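Local coordinates for protein chaperone SycD (Chlamydia pneumoniae, PDB 4NRH) that probably serves as a cytosolic type III secretion chaperone of the LcrH/SycD family, pairing with the gatekeeper protein CopN to direct translocator secretion, at residues 30-35 / 82-87; 92-97 / 122-127; 100-105 / 115-120. All coordinates share one frame; numbering follows the deposited sequence.

Contact 1 (30-35 / 82-87)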
ATOM      1  N   ASP D  30       9.055   0.258  -1.480  1.00 45.08           N
ATOM      2  CA  ASP D  30      10.502   0.333  -1.645  1.00 40.41           C
ATOM      3  C   ASP D  30      11.021   1.668  -1.118  1.00 34.67           C
ATOM      4  O   ASP D  30      11.089   2.651  -1.854  1.00 37.33           O
ATOM      5  CB  ASP D  30      10.880   0.151  -3.119  1.00 39.88           C
ATOM      6  CG  ASP D  30      12.376  -0.036  -3.331  1.00 51.45           C
ATOM      7  OD1 ASP D  30      13.166   0.249  -2.408  1.00 49.65           O
ATOM      8  OD2 ASP D  30      12.763  -0.470  -4.436  1.00 61.13           O
ATOM      9  N   LEU D  31      11.382   1.694   0.161  1.00 38.81           N
ATOM     10  CA  LEU D  31      11.854   2.921   0.797  1.00 43.07           C
ATOM     11  C   LEU D  31      13.191   3.392   0.225  1.00 39.54           C
ATOM     12  O   LEU D  31      13.505   4.579   0.277  1.00 40.42           O
ATOM     13  CB  LEU D  31      11.974   2.728   2.310  1.00 40.07           C
ATOM     14  CG  LEU D  31      10.654   2.678   3.081  1.00 34.00           C
ATOM     15  CD1 LEU D  31      10.910   2.673   4.579  1.00 34.47           C
ATOM     16  CD2 LEU D  31       9.758   3.846   2.693  1.00 30.63           C
ATOM     17  N   GLU D  32      13.976   2.464  -0.314  1.00 40.07           N
ATOM     18  CA  GLU D  32      15.236   2.823  -0.957  1.00 42.13           C
ATOM     19  C   GLU D  32      14.988   3.710  -2.173  1.00 42.54           C
ATOM     20  O   GLU D  32      15.632   4.744  -2.345  1.00 41.68           O
ATOM     21  CB  GLU D  32      16.017   1.576  -1.371  1.00 43.26           C
ATOM     22  CG  GLU D  32      17.355   1.895  -2.012  1.00 47.74           C
ATOM     23  CD  GLU D  32      18.051   0.673  -2.575  1.00 54.69           C
ATOM     24  OE1 GLU D  32      17.550  -0.452  -2.367  1.00 63.31           O
ATOM     25  OE2 GLU D  32      19.100   0.839  -3.231  1.00 56.01           O
ATOM     26  N   SER D  33      14.047   3.293  -3.012  1.00 40.80           N
ATOM     27  CA  SER D  33      13.689   4.045  -4.208  1.00 40.47           C
ATOM     28  C   SER D  33      12.966   5.334  -3.828  1.00 41.90           C
ATOM     29  O   SER D  33      13.121   6.365  -4.480  1.00 37.35           O
ATOM     30  CB  SER D  33      12.816   3.197  -5.134  1.00 45.94           C
ATOM     31  OG  SER D  33      12.367   3.952  -6.244  1.00 57.13           O
ATOM     32  N   TYR D  34      12.165   5.251  -2.771  1.00 34.60           N
ATOM     33  CA  TYR D  34      11.370   6.375  -2.291  1.00 42.18           C
ATOM     34  C   TYR D  34      12.245   7.512  -1.759  1.00 41.65           C
ATOM     35  O   TYR D  34      11.879   8.683  -1.855  1.00 37.69           O
ATOM     36  CB  TYR D  34      10.398   5.889  -1.210  1.00 37.46           C
ATOM     37  CG  TYR D  34       9.561   6.969  -0.559  1.00 40.06           C
ATOM     38  CD1 TYR D  34       8.358   7.375  -1.122  1.00 41.67           C
ATOM     39  CD2 TYR D  34       9.955   7.554   0.638  1.00 41.47           C
ATOM     40  CE1 TYR D  34       7.584   8.351  -0.527  1.00 37.71           C
ATOM     41  CE2 TYR D  34       9.185   8.529   1.243  1.00 40.52           C
ATOM     42  CZ  TYR D  34       8.001   8.925   0.655  1.00 40.87           C
ATOM     43  OH  TYR D  34       7.229   9.898   1.250  1.00 44.00           O
ATOM     44  N   LEU D  35      13.400   7.160  -1.202  1.00 36.25           N
ATOM     45  CA  LEU D  35      14.278   8.137  -0.561  1.00 33.98           C
ATOM     46  C   LEU D  35      15.407   8.625  -1.470  1.00 42.55           C
ATOM     47  O   LEU D  35      16.175   9.508  -1.087  1.00 45.45           O
ATOM     48  CB  LEU D  35      14.871   7.553   0.723  1.00 36.23           C
ATOM     49  CG  LEU D  35      13.890   7.310   1.873  1.00 38.52           C
ATOM     50  CD1 LEU D  35      14.565   6.556   3.006  1.00 36.15           C
ATOM     51  CD2 LEU D  35      13.303   8.623   2.367  1.00 36.23           C
ATOM     52  N   VAL D  82      15.827  -0.398   9.213  1.00 38.52           N
ATOM     53  CA  VAL D  82      15.270   0.382  10.313  1.00 42.23           C
ATOM     54  C   VAL D  82      15.438   1.889  10.124  1.00 42.95           C
ATOM     55  O   VAL D  82      14.485   2.652  10.293  1.00 39.79           O
ATOM     56  CB  VAL D  82      15.917  -0.024  11.655  1.00 48.31           C
ATOM     57  CG1 VAL D  82      15.482   0.918  12.768  1.00 38.72           C
ATOM     58  CG2 VAL D  82      15.567  -1.465  11.997  1.00 48.62           C
ATOM     59  N   PHE D  83      16.647   2.314   9.768  1.00 39.58           N
ATOM     60  CA  PHE D  83      16.942   3.738   9.628  1.00 40.11           C
ATOM     61  C   PHE D  83      16.165   4.390   8.485  1.00 36.56           C
ATOM     62  O   PHE D  83      15.787   5.556   8.580  1.00 41.18           O
ATOM     63  CB  PHE D  83      18.446   3.960   9.444  1.00 39.67           C
ATOM     64  CG  PHE D  83      19.262   3.590  10.649  1.00 40.99           C
ATOM     65  CD1 PHE D  83      18.850   3.966  11.917  1.00 41.19           C
ATOM     66  CD2 PHE D  83      20.442   2.877  10.518  1.00 42.05           C
ATOM     67  CE1 PHE D  83      19.593   3.629  13.033  1.00 39.07           C
ATOM     68  CE2 PHE D  83      21.190   2.535  11.630  1.00 41.19           C
ATOM     69  CZ  PHE D  83      20.764   2.912  12.889  1.00 42.97           C
ATOM     70  N   ARG D  84      15.934   3.645   7.409  1.00 33.57           N
ATOM     71  CA  ARG D  84      15.114   4.146   6.309  1.00 33.49           C
ATOM     72  C   ARG D  84      13.687   4.439   6.769  1.00 41.75           C
ATOM     73  O   ARG D  84      13.096   5.441   6.370  1.00 44.60           O
ATOM     74  CB  ARG D  84      15.098   3.160   5.139  1.00 41.14           C
ATOM     75  CG  ARG D  84      16.414   3.072   4.381  1.00 46.67           C
ATOM     76  CD  ARG D  84      16.191   2.586   2.958  1.00 41.63           C
ATOM     77  NE  ARG D  84      17.415   2.641   2.162  1.00 42.54           N
ATOM     78  CZ  ARG D  84      18.035   1.575   1.668  1.00 47.63           C
ATOM     79  NH1 ARG D  84      17.544   0.362   1.877  1.00 47.64           N
ATOM     80  NH2 ARG D  84      19.145   1.724   0.957  1.00 52.02           N
ATOM     81  N   TRP D  85      13.138   3.558   7.602  1.00 35.24           N
ATOM     82  CA  TRP D  85      11.813   3.774   8.180  1.00 32.24           C
ATOM     83  C   TRP D  85      11.789   5.026   9.052  1.00 28.53           C
ATOM     84  O   TRP D  85      10.845   5.814   8.999  1.00 43.90           O
ATOM     85  CB  TRP D  85      11.372   2.557   8.999  1.00 32.74           C
ATOM     86  CG  TRP D  85      10.719   1.482   8.182  1.00 35.07           C
ATOM     87  CD1 TRP D  85      11.218   0.242   7.908  1.00 34.48           C
ATOM     88  CD2 TRP D  85       9.442   1.553   7.536  1.00 36.16           C
ATOM     89  NE1 TRP D  85      10.331  -0.465   7.131  1.00 43.45           N
ATOM     90  CE2 TRP D  85       9.232   0.319   6.888  1.00 37.40           C
ATOM     91  CE3 TRP D  85       8.455   2.540   7.442  1.00 36.61           C
ATOM     92  CZ2 TRP D  85       8.080   0.046   6.156  1.00 35.53           C
ATOM     93  CZ3 TRP D  85       7.310   2.267   6.715  1.00 35.44           C
ATOM     94  CH2 TRP D  85       7.132   1.030   6.082  1.00 41.73           C
ATOM     95  N   LEU D  86      12.832   5.194   9.860  1.00 29.26           N
ATOM     96  CA  LEU D  86      12.959   6.360  10.728  1.00 34.35           C
ATOM     97  C   LEU D  86      13.026   7.643   9.910  1.00 33.22           C
ATOM     98  O   LEU D  86      12.397   8.646  10.250  1.00 34.81           O
ATOM     99  CB  LEU D  86      14.199   6.237  11.611  1.00 35.62           C
ATOM    100  CG  LEU D  86      14.084   5.285  12.800  1.00 44.46           C
ATOM    101  CD1 LEU D  86      15.434   5.127  13.469  1.00 33.04           C
ATOM    102  CD2 LEU D  86      13.046   5.793  13.788  1.00 52.00           C
ATOM    103  N   VAL D  87      13.800   7.599   8.831  1.00 27.74           N
ATOM    104  CA  VAL D  87      13.939   8.736   7.934  1.00 39.74           C
ATOM    105  C   VAL D  87      12.613   9.017   7.228  1.00 33.12           C
ATOM    106  O   VAL D  87      12.253  10.170   6.991  1.00 33.91           O
ATOM    107  CB  VAL D  87      15.063   8.483   6.898  1.00 41.38           C
ATOM    108  CG1 VAL D  87      14.837   9.288   5.634  1.00 47.55           C
ATOM    109  CG2 VAL D  87      16.425   8.792   7.506  1.00 39.76           C
TER
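Apolar packing, with a charged pair lying flat at its border, joins the short helix 31-35 to helix 76-89 in the N-terminal half of this all-helical chaperone. Leu31 and Leu35, one turn apart, face helix 76-89. Leu31 CD1 comes down on the indole of Trp85, 3.7 Å from the centroid of the five-membered ring and 18° off its normal, a CH-pi contact over the face. Leu35 reaches further along the same helix, its CD2 lying 3.7 Å from Val87 CG1. Between them stands Arg84, whose chain, extended from CG to NE, carries the guanidinium out beside Glu32. The two side chains run alongside each other, carboxylate and guanidinium planes almost parallel, and Glu32 CB sits over the centre of the guanidinium face, 3.6 Å from Arg84 CZ. Because Glu32 OE2 lies well out of the guanidinium plane, 4.3 Å from Arg84 NH2, the attraction is one of charge without a salt bridge; OE2 is hydrogen-bonded to Gln112 NE2. At the start of the short helix, OD1 of the N-cap Asp30 accepts weak bonds from Glu32 N and Ser33 N. Phe27 meets Trp85 edge-to-face and helix 9-19 also touches that indole, Leu86 packs on helix 57-72 and on Phe96, Val87 packs on Trp97 of helix 94-106, and Tyr34 of the short helix packs on Ala284 of the CopN chain.

Contact 2 (92-97 / 122-127)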
ATOM      1  N   PHE D  92      14.020  14.922   9.269  1.00 37.71           N
ATOM      2  CA  PHE D  92      14.717  16.110   9.754  1.00 31.24           C
ATOM      3  C   PHE D  92      15.575  15.816  10.979  1.00 37.63           C
ATOM      4  O   PHE D  92      16.179  16.720  11.554  1.00 36.28           O
ATOM      5  CB  PHE D  92      13.715  17.226  10.064  1.00 32.46           C
ATOM      6  CG  PHE D  92      12.904  17.653   8.874  1.00 34.92           C
ATOM      7  CD1 PHE D  92      13.444  18.502   7.923  1.00 38.17           C
ATOM      8  CD2 PHE D  92      11.605  17.203   8.705  1.00 39.83           C
ATOM      9  CE1 PHE D  92      12.705  18.896   6.825  1.00 43.23           C
ATOM     10  CE2 PHE D  92      10.859  17.595   7.608  1.00 35.47           C
ATOM     11  CZ  PHE D  92      11.411  18.442   6.667  1.00 39.29           C
ATOM     12  N   VAL D  93      15.630  14.547  11.374  1.00 39.17           N
ATOM     13  CA  VAL D  93      16.513  14.134  12.457  1.00 42.64           C
ATOM     14  C   VAL D  93      17.845  13.682  11.869  1.00 37.85           C
ATOM     15  O   VAL D  93      17.924  12.642  11.215  1.00 31.73           O
ATOM     16  CB  VAL D  93      15.903  13.002  13.297  1.00 43.87           C
ATOM     17  CG1 VAL D  93      16.819  12.654  14.462  1.00 41.58           C
ATOM     18  CG2 VAL D  93      14.521  13.399  13.796  1.00 38.42           C
ATOM     19  N   SER D  94      18.884  14.476  12.101  1.00 39.33           N
ATOM     20  CA  SER D  94      20.170  14.288  11.437  1.00 41.52           C
ATOM     21  C   SER D  94      20.858  12.967  11.778  1.00 38.37           C
ATOM     22  O   SER D  94      21.545  12.388  10.937  1.00 38.50           O
ATOM     23  CB  SER D  94      21.107  15.448  11.776  1.00 32.81           C
ATOM     24  OG  SER D  94      21.356  15.507  13.169  1.00 34.47           O
ATOM     25  N   LYS D  95      20.673  12.490  13.006  1.00 33.95           N
ATOM     26  CA  LYS D  95      21.316  11.250  13.429  1.00 41.53           C
ATOM     27  C   LYS D  95      20.698  10.031  12.744  1.00 42.29           C
ATOM     28  O   LYS D  95      21.329   8.977  12.661  1.00 47.89           O
ATOM     29  CB  LYS D  95      21.257  11.097  14.951  1.00 39.30           C
ATOM     30  CG  LYS D  95      19.895  10.748  15.517  1.00 42.77           C
ATOM     31  CD  LYS D  95      19.978  10.604  17.030  1.00 44.82           C
ATOM     32  CE  LYS D  95      18.653  10.163  17.627  1.00 40.32           C
ATOM     33  NZ  LYS D  95      18.736  10.024  19.108  1.00 35.69           N
ATOM     34  N   PHE D  96      19.468  10.172  12.258  1.00 37.78           N
ATOM     35  CA  PHE D  96      18.832   9.097  11.497  1.00 40.49           C
ATOM     36  C   PHE D  96      19.561   8.904  10.172  1.00 34.06           C
ATOM     37  O   PHE D  96      19.915   7.786   9.801  1.00 37.84           O
ATOM     38  CB  PHE D  96      17.351   9.391  11.238  1.00 29.88           C
ATOM     39  CG  PHE D  96      16.487   9.346  12.470  1.00 34.47           C
ATOM     40  CD1 PHE D  96      17.002   8.942  13.692  1.00 31.48           C
ATOM     41  CD2 PHE D  96      15.147   9.699  12.398  1.00 31.28           C
ATOM     42  CE1 PHE D  96      16.202   8.903  14.820  1.00 30.38           C
ATOM     43  CE2 PHE D  96      14.343   9.661  13.523  1.00 30.43           C
ATOM     44  CZ  PHE D  96      14.871   9.261  14.734  1.00 32.33           C
ATOM     45  N   TRP D  97      19.781  10.008   9.467  1.00 35.80           N
ATOM     46  CA  TRP D  97      20.520   9.995   8.210  1.00 37.87           C
ATOM     47  C   TRP D  97      21.974   9.570   8.399  1.00 43.81           C
ATOM     48  O   TRP D  97      22.539   8.870   7.558  1.00 46.18           O
ATOM     49  CB  TRP D  97      20.475  11.377   7.556  1.00 38.48           C
ATOM     50  CG  TRP D  97      19.182  11.699   6.877  1.00 35.86           C
ATOM     51  CD1 TRP D  97      18.168  12.471   7.365  1.00 35.20           C
ATOM     52  CD2 TRP D  97      18.775  11.284   5.569  1.00 45.42           C
ATOM     53  NE1 TRP D  97      17.150  12.552   6.446  1.00 39.56           N
ATOM     54  CE2 TRP D  97      17.499  11.830   5.334  1.00 43.68           C
ATOM     55  CE3 TRP D  97      19.366  10.498   4.574  1.00 49.60           C
ATOM     56  CZ2 TRP D  97      16.804  11.621   4.145  1.00 42.77           C
ATOM     57  CZ3 TRP D  97      18.673  10.287   3.396  1.00 50.72           C
ATOM     58  CH2 TRP D  97      17.406  10.844   3.192  1.00 48.58           C
ATOM     59  N   VAL D 122      23.482  18.978   5.503  1.00 47.93           N
ATOM     60  CA  VAL D 122      22.455  20.003   5.343  1.00 48.43           C
ATOM     61  C   VAL D 122      21.701  20.245   6.650  1.00 45.18           C
ATOM     62  O   VAL D 122      21.470  21.389   7.045  1.00 44.49           O
ATOM     63  CB  VAL D 122      21.448  19.614   4.240  1.00 51.67           C
ATOM     64  CG1 VAL D 122      20.300  20.611   4.186  1.00 51.12           C
ATOM     65  CG2 VAL D 122      22.147  19.527   2.893  1.00 52.25           C
ATOM     66  N   LEU D 123      21.328  19.160   7.318  1.00 43.22           N
ATOM     67  CA  LEU D 123      20.558  19.239   8.555  1.00 40.30           C
ATOM     68  C   LEU D 123      21.422  19.687   9.733  1.00 42.94           C
ATOM     69  O   LEU D 123      20.909  20.169  10.743  1.00 45.96           O
ATOM     70  CB  LEU D 123      19.915  17.886   8.864  1.00 35.35           C
ATOM     71  CG  LEU D 123      18.922  17.348   7.830  1.00 40.27           C
ATOM     72  CD1 LEU D 123      18.463  15.946   8.206  1.00 36.10           C
ATOM     73  CD2 LEU D 123      17.730  18.284   7.676  1.00 34.42           C
ATOM     74  N   ARG D 124      22.734  19.522   9.595  1.00 39.28           N
ATOM     75  CA  ARG D 124      23.660  19.746  10.699  1.00 39.28           C
ATOM     76  C   ARG D 124      24.920  20.442  10.188  1.00 50.90           C
ATOM     77  O   ARG D 124      25.992  19.839  10.123  1.00 57.18           O
ATOM     78  CB  ARG D 124      24.011  18.416  11.368  1.00 51.66           C
ATOM     79  CG  ARG D 124      24.496  18.523  12.800  1.00 51.67           C
ATOM     80  CD  ARG D 124      25.215  17.246  13.208  1.00 56.44           C
ATOM     81  NE  ARG D 124      24.302  16.137  13.462  1.00 52.55           N
ATOM     82  CZ  ARG D 124      24.694  14.882  13.657  1.00 53.10           C
ATOM     83  NH1 ARG D 124      25.984  14.575  13.622  1.00 51.29           N
ATOM     84  NH2 ARG D 124      23.797  13.931  13.882  1.00 50.30           N
ATOM     85  N   ASP D 125      24.775  21.713   9.821  1.00 47.89           N
ATOM     86  CA  ASP D 125      25.816  22.461   9.116  1.00 58.46           C
ATOM     87  C   ASP D 125      27.152  22.569   9.857  1.00 55.68           C
ATOM     88  O   ASP D 125      28.211  22.577   9.230  1.00 60.18           O
ATOM     89  CB  ASP D 125      25.306  23.870   8.796  1.00 68.86           C
ATOM     90  CG  ASP D 125      26.158  24.577   7.759  1.00 76.91           C
ATOM     91  OD1 ASP D 125      26.855  23.884   6.988  1.00 73.94           O
ATOM     92  OD2 ASP D 125      26.135  25.825   7.719  1.00 78.86           O
ATOM     93  N   LYS D 126      27.105  22.658  11.182  1.00 49.04           N
ATOM     94  CA  LYS D 126      28.318  22.895  11.964  1.00 51.71           C
ATOM     95  C   LYS D 126      29.221  21.667  12.078  1.00 56.61           C
ATOM     96  O   LYS D 126      30.411  21.792  12.363  1.00 64.23           O
ATOM     97  CB  LYS D 126      27.953  23.393  13.365  1.00 53.12           C
ATOM     98  CG  LYS D 126      27.281  24.758  13.382  1.00 60.92           C
ATOM     99  CD  LYS D 126      26.883  25.163  14.792  1.00 61.71           C
ATOM    100  CE  LYS D 126      26.211  26.526  14.807  1.00 67.34           C
ATOM    101  NZ  LYS D 126      25.693  26.879  16.159  1.00 73.85           N
ATOM    102  N   ASP D 127      28.652  20.486  11.858  1.00 51.92           N
ATOM    103  CA  ASP D 127      29.388  19.233  12.020  1.00 51.73           C
ATOM    104  C   ASP D 127      30.300  18.953  10.825  1.00 51.01           C
ATOM    105  O   ASP D 127      29.829  18.853   9.692  1.00 59.27           O
ATOM    106  CB  ASP D 127      28.408  18.075  12.216  1.00 50.59           C
ATOM    107  CG  ASP D 127      29.056  16.845  12.824  1.00 51.30           C
ATOM    108  OD1 ASP D 127      30.299  16.797  12.916  1.00 47.92           O
ATOM    109  OD2 ASP D 127      28.316  15.915  13.206  1.00 40.42           O
TER
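Ser94 OG is gripped by two nitrogens of Arg124, which approaches side-on: NE and NH2 each donate to it over 3.0 Å, both with N-H...O angles of 144°. The hydroxyl oxygen lies close to the guanidinium plane. With chi1 at 61°, OG stands between the backbone N and carbonyl carbon of Ser94 and faces the arginine. A bend at chi3 (-75°) turns the Arg124 head back across to it. On the far edge of the same group NH1 makes a salt bridge of 2.7 Å to Asp127 OD2, meeting it nearly along the C-O axis and in the guanidinium plane. Together the two bonds to Ser94 OG and this in-plane salt bridge probably hold the guanidinium flat. Arg124 and Asp127 are the ends of a type I beta turn, which the salt bridge therefore spans, while Asp127 OD1 caps Tyr129 N at the start of the next helix. Beside this polar network Leu123 fills the apolar part: its CD1 lies 3.6 Å from Trp97 CD1, its CB 4.0 Å from Ser94 CB, and its CD2 reaches the Phe92 ring more loosely. The contact thus ties the beginning of helix 94-106 to the end of helix 110-123, closing the open end of the helical hairpin within the tetratricopeptide repeat. Trp97 continues inward against Val119 and Thr120 of helix 110-123, whereas Lys95 turns away to a salt bridge with Glu61 of helix 57-72.

Contact 3 (100-105 / 115-120)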
ATOM      1  N   LEU D 100      22.164   5.933   9.043  1.00 44.14           N
ATOM      2  CA  LEU D 100      21.828   5.291   7.777  1.00 40.95           C
ATOM      3  C   LEU D 100      23.044   5.307   6.857  1.00 47.30           C
ATOM      4  O   LEU D 100      23.353   4.315   6.198  1.00 49.11           O
ATOM      5  CB  LEU D 100      20.640   5.988   7.109  1.00 34.50           C
ATOM      6  CG  LEU D 100      20.292   5.539   5.687  1.00 40.07           C
ATOM      7  CD1 LEU D 100      20.062   4.033   5.631  1.00 39.18           C
ATOM      8  CD2 LEU D 100      19.078   6.291   5.160  1.00 39.59           C
ATOM      9  N   GLY D 101      23.729   6.447   6.821  1.00 40.98           N
ATOM     10  CA  GLY D 101      24.927   6.601   6.018  1.00 48.66           C
ATOM     11  C   GLY D 101      26.041   5.668   6.448  1.00 46.08           C
ATOM     12  O   GLY D 101      26.706   5.055   5.614  1.00 45.56           O
ATOM     13  N   ALA D 102      26.247   5.569   7.758  1.00 40.61           N
ATOM     14  CA  ALA D 102      27.273   4.698   8.319  1.00 46.92           C
ATOM     15  C   ALA D 102      27.004   3.232   7.996  1.00 53.07           C
ATOM     16  O   ALA D 102      27.925   2.476   7.688  1.00 47.22           O
ATOM     17  CB  ALA D 102      27.370   4.899   9.825  1.00 38.06           C
ATOM     18  N   SER D 103      25.736   2.837   8.068  1.00 58.53           N
ATOM     19  CA  SER D 103      25.340   1.464   7.777  1.00 50.50           C
ATOM     20  C   SER D 103      25.562   1.121   6.308  1.00 49.29           C
ATOM     21  O   SER D 103      26.059   0.042   5.982  1.00 53.50           O
ATOM     22  CB  SER D 103      23.875   1.243   8.155  1.00 51.87           C
ATOM     23  OG  SER D 103      23.691   1.332   9.557  1.00 59.61           O
ATOM     24  N   LEU D 104      25.192   2.045   5.427  1.00 47.31           N
ATOM     25  CA  LEU D 104      25.438   1.888   3.998  1.00 47.45           C
ATOM     26  C   LEU D 104      26.935   1.873   3.708  1.00 53.64           C
ATOM     27  O   LEU D 104      27.403   1.134   2.840  1.00 53.74           O
ATOM     28  CB  LEU D 104      24.755   3.006   3.206  1.00 41.44           C
ATOM     29  CG  LEU D 104      23.225   3.021   3.219  1.00 44.13           C
ATOM     30  CD1 LEU D 104      22.697   4.368   2.749  1.00 40.91           C
ATOM     31  CD2 LEU D 104      22.667   1.893   2.361  1.00 52.11           C
ATOM     32  N   HIS D 105      27.677   2.702   4.437  1.00 49.25           N
ATOM     33  CA  HIS D 105      29.131   2.765   4.322  1.00 48.74           C
ATOM     34  C   HIS D 105      29.750   1.403   4.632  1.00 52.71           C
ATOM     35  O   HIS D 105      30.564   0.890   3.862  1.00 53.62           O
ATOM     36  CB  HIS D 105      29.688   3.843   5.261  1.00 52.66           C
ATOM     37  CG  HIS D 105      31.151   4.119   5.085  1.00 58.47           C
ATOM     38  ND1 HIS D 105      31.735   5.297   5.498  1.00 54.69           N
ATOM     39  CD2 HIS D 105      32.147   3.377   4.543  1.00 60.44           C
ATOM     40  CE1 HIS D 105      33.026   5.269   5.219  1.00 57.56           C
ATOM     41  NE2 HIS D 105      33.302   4.115   4.640  1.00 61.92           N
ATOM     42  N   HIS D 115      24.845  10.082  -0.256  1.00 47.11           N
ATOM     43  CA  HIS D 115      23.611  10.857  -0.202  1.00 44.76           C
ATOM     44  C   HIS D 115      23.153  11.098   1.234  1.00 43.55           C
ATOM     45  O   HIS D 115      22.753  12.208   1.586  1.00 49.29           O
ATOM     46  CB  HIS D 115      22.502  10.156  -0.989  1.00 43.70           C
ATOM     47  CG  HIS D 115      21.166  10.814  -0.861  1.00 55.67           C
ATOM     48  ND1 HIS D 115      20.110  10.233  -0.187  1.00 59.51           N
ATOM     49  CD2 HIS D 115      20.709  12.006  -1.311  1.00 55.63           C
ATOM     50  CE1 HIS D 115      19.064  11.037  -0.234  1.00 62.80           C
ATOM     51  NE2 HIS D 115      19.401  12.122  -0.912  1.00 61.99           N
ATOM     52  N   ALA D 116      23.216  10.055   2.056  1.00 46.91           N
ATOM     53  CA  ALA D 116      22.796  10.149   3.451  1.00 45.96           C
ATOM     54  C   ALA D 116      23.705  11.091   4.236  1.00 45.49           C
ATOM     55  O   ALA D 116      23.235  11.881   5.056  1.00 45.77           O
ATOM     56  CB  ALA D 116      22.774   8.769   4.092  1.00 34.40           C
ATOM     57  N   TYR D 117      25.008  10.996   3.983  1.00 45.80           N
ATOM     58  CA  TYR D 117      25.981  11.901   4.592  1.00 46.54           C
ATOM     59  C   TYR D 117      25.726  13.347   4.176  1.00 41.42           C
ATOM     60  O   TYR D 117      25.833  14.266   4.989  1.00 41.55           O
ATOM     61  CB  TYR D 117      27.407  11.496   4.213  1.00 45.30           C
ATOM     62  CG  TYR D 117      27.908  10.247   4.903  1.00 44.91           C
ATOM     63  CD1 TYR D 117      27.485   9.919   6.184  1.00 37.99           C
ATOM     64  CD2 TYR D 117      28.813   9.402   4.275  1.00 48.94           C
ATOM     65  CE1 TYR D 117      27.947   8.780   6.820  1.00 43.75           C
ATOM     66  CE2 TYR D 117      29.280   8.263   4.901  1.00 49.36           C
ATOM     67  CZ  TYR D 117      28.845   7.956   6.172  1.00 50.87           C
ATOM     68  OH  TYR D 117      29.311   6.821   6.793  1.00 50.61           O
ATOM     69  N   GLY D 118      25.391  13.538   2.903  1.00 42.20           N
ATOM     70  CA  GLY D 118      25.117  14.860   2.369  1.00 39.67           C
ATOM     71  C   GLY D 118      23.909  15.511   3.013  1.00 44.43           C
ATOM     72  O   GLY D 118      23.914  16.710   3.287  1.00 46.51           O
ATOM     73  N   VAL D 119      22.871  14.716   3.255  1.00 41.84           N
ATOM     74  CA  VAL D 119      21.672  15.211   3.919  1.00 45.01           C
ATOM     75  C   VAL D 119      21.978  15.572   5.371  1.00 46.55           C
ATOM     76  O   VAL D 119      21.511  16.592   5.879  1.00 46.86           O
ATOM     77  CB  VAL D 119      20.533  14.174   3.874  1.00 44.20           C
ATOM     78  CG1 VAL D 119      19.372  14.618   4.748  1.00 37.37           C
ATOM     79  CG2 VAL D 119      20.070  13.961   2.441  1.00 45.99           C
ATOM     80  N   THR D 120      22.776  14.731   6.026  1.00 44.58           N
ATOM     81  CA  THR D 120      23.202  14.977   7.399  1.00 40.16           C
ATOM     82  C   THR D 120      23.898  16.330   7.508  1.00 42.68           C
ATOM     83  O   THR D 120      23.682  17.075   8.464  1.00 51.71           O
ATOM     84  CB  THR D 120      24.150  13.871   7.908  1.00 35.97           C
ATOM     85  OG1 THR D 120      23.541  12.588   7.718  1.00 37.28           O
ATOM     86  CG2 THR D 120      24.457  14.067   9.385  1.00 34.46           C
TER
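A chi1 of -73° puts CG of Tyr117 anti to the carbonyl carbon and sends the ring across to helix 94-106; there His105, with CG anti to the backbone N (chi1 -172°), swings its imidazole out to meet the phenol. Tyr117 OH and His105 ND1 are 3.1 Å apart and hydrogen-bonded, and either could be the donor. The two side chains cross at about a right angle, yet the phenol oxygen reaches the imidazole at its edge, in the ring plane, and ND1 likewise lies in the plane of the tyrosine ring. On its way the tyrosine passes close by the backbone at Gly101 and Ala102: Tyr117 CZ is 3.6 Å from Gly101 C, and Tyr117 OH is 3.3 Å from Ala102 CA. Gly101 CA adds an off-centre CH-pi contact, 4.3 Å from the ring centroid. With no side chain at Gly101, the ring can lie against the main chain, and Ala116 CB can come within 3.6 Å of Gly101 CA. The CA atoms of Gly101 and Ala116 are the nearest pair across the two segments, 4.9 Å apart. The segment axes approach to 8.5 Å at 157° between their N-to-C directions, consistent with the antiparallel helix pair of a tetratricopeptide repeat. Inside helix 110-123, Ala116 O takes bonds from Thr120 OG1 and Thr120 N on opposite faces of its carbonyl plane. Cys137 of helix 129-140 touches both His105 and Tyr117. Small residues thus give the helices their closeness, while the phenol-imidazole bond supplies a polar partner for the hydroxyl of a buried tyrosine and probably restrains both rings.

Contacts 2 and 3 are two levels of one hairpin, helices 94-106 and 110-123, with centres about 10 Å apart; contact 3 is nested inside the chain loop that contact 2 closes, and all four segments belong to the tetratricopeptide repeat. Contact 1 closes earlier in the chain, its centre about 16 Å from that of contact 2 and 12 Å from that of contact 3. Helix 76-89 packs on helix 94-106, with Phe83 against Leu100, while Leu35 O touches the His115 ring. The three contacts therefore form a continuous packed series, linking the repeat hairpin to the short helix that touches CopN.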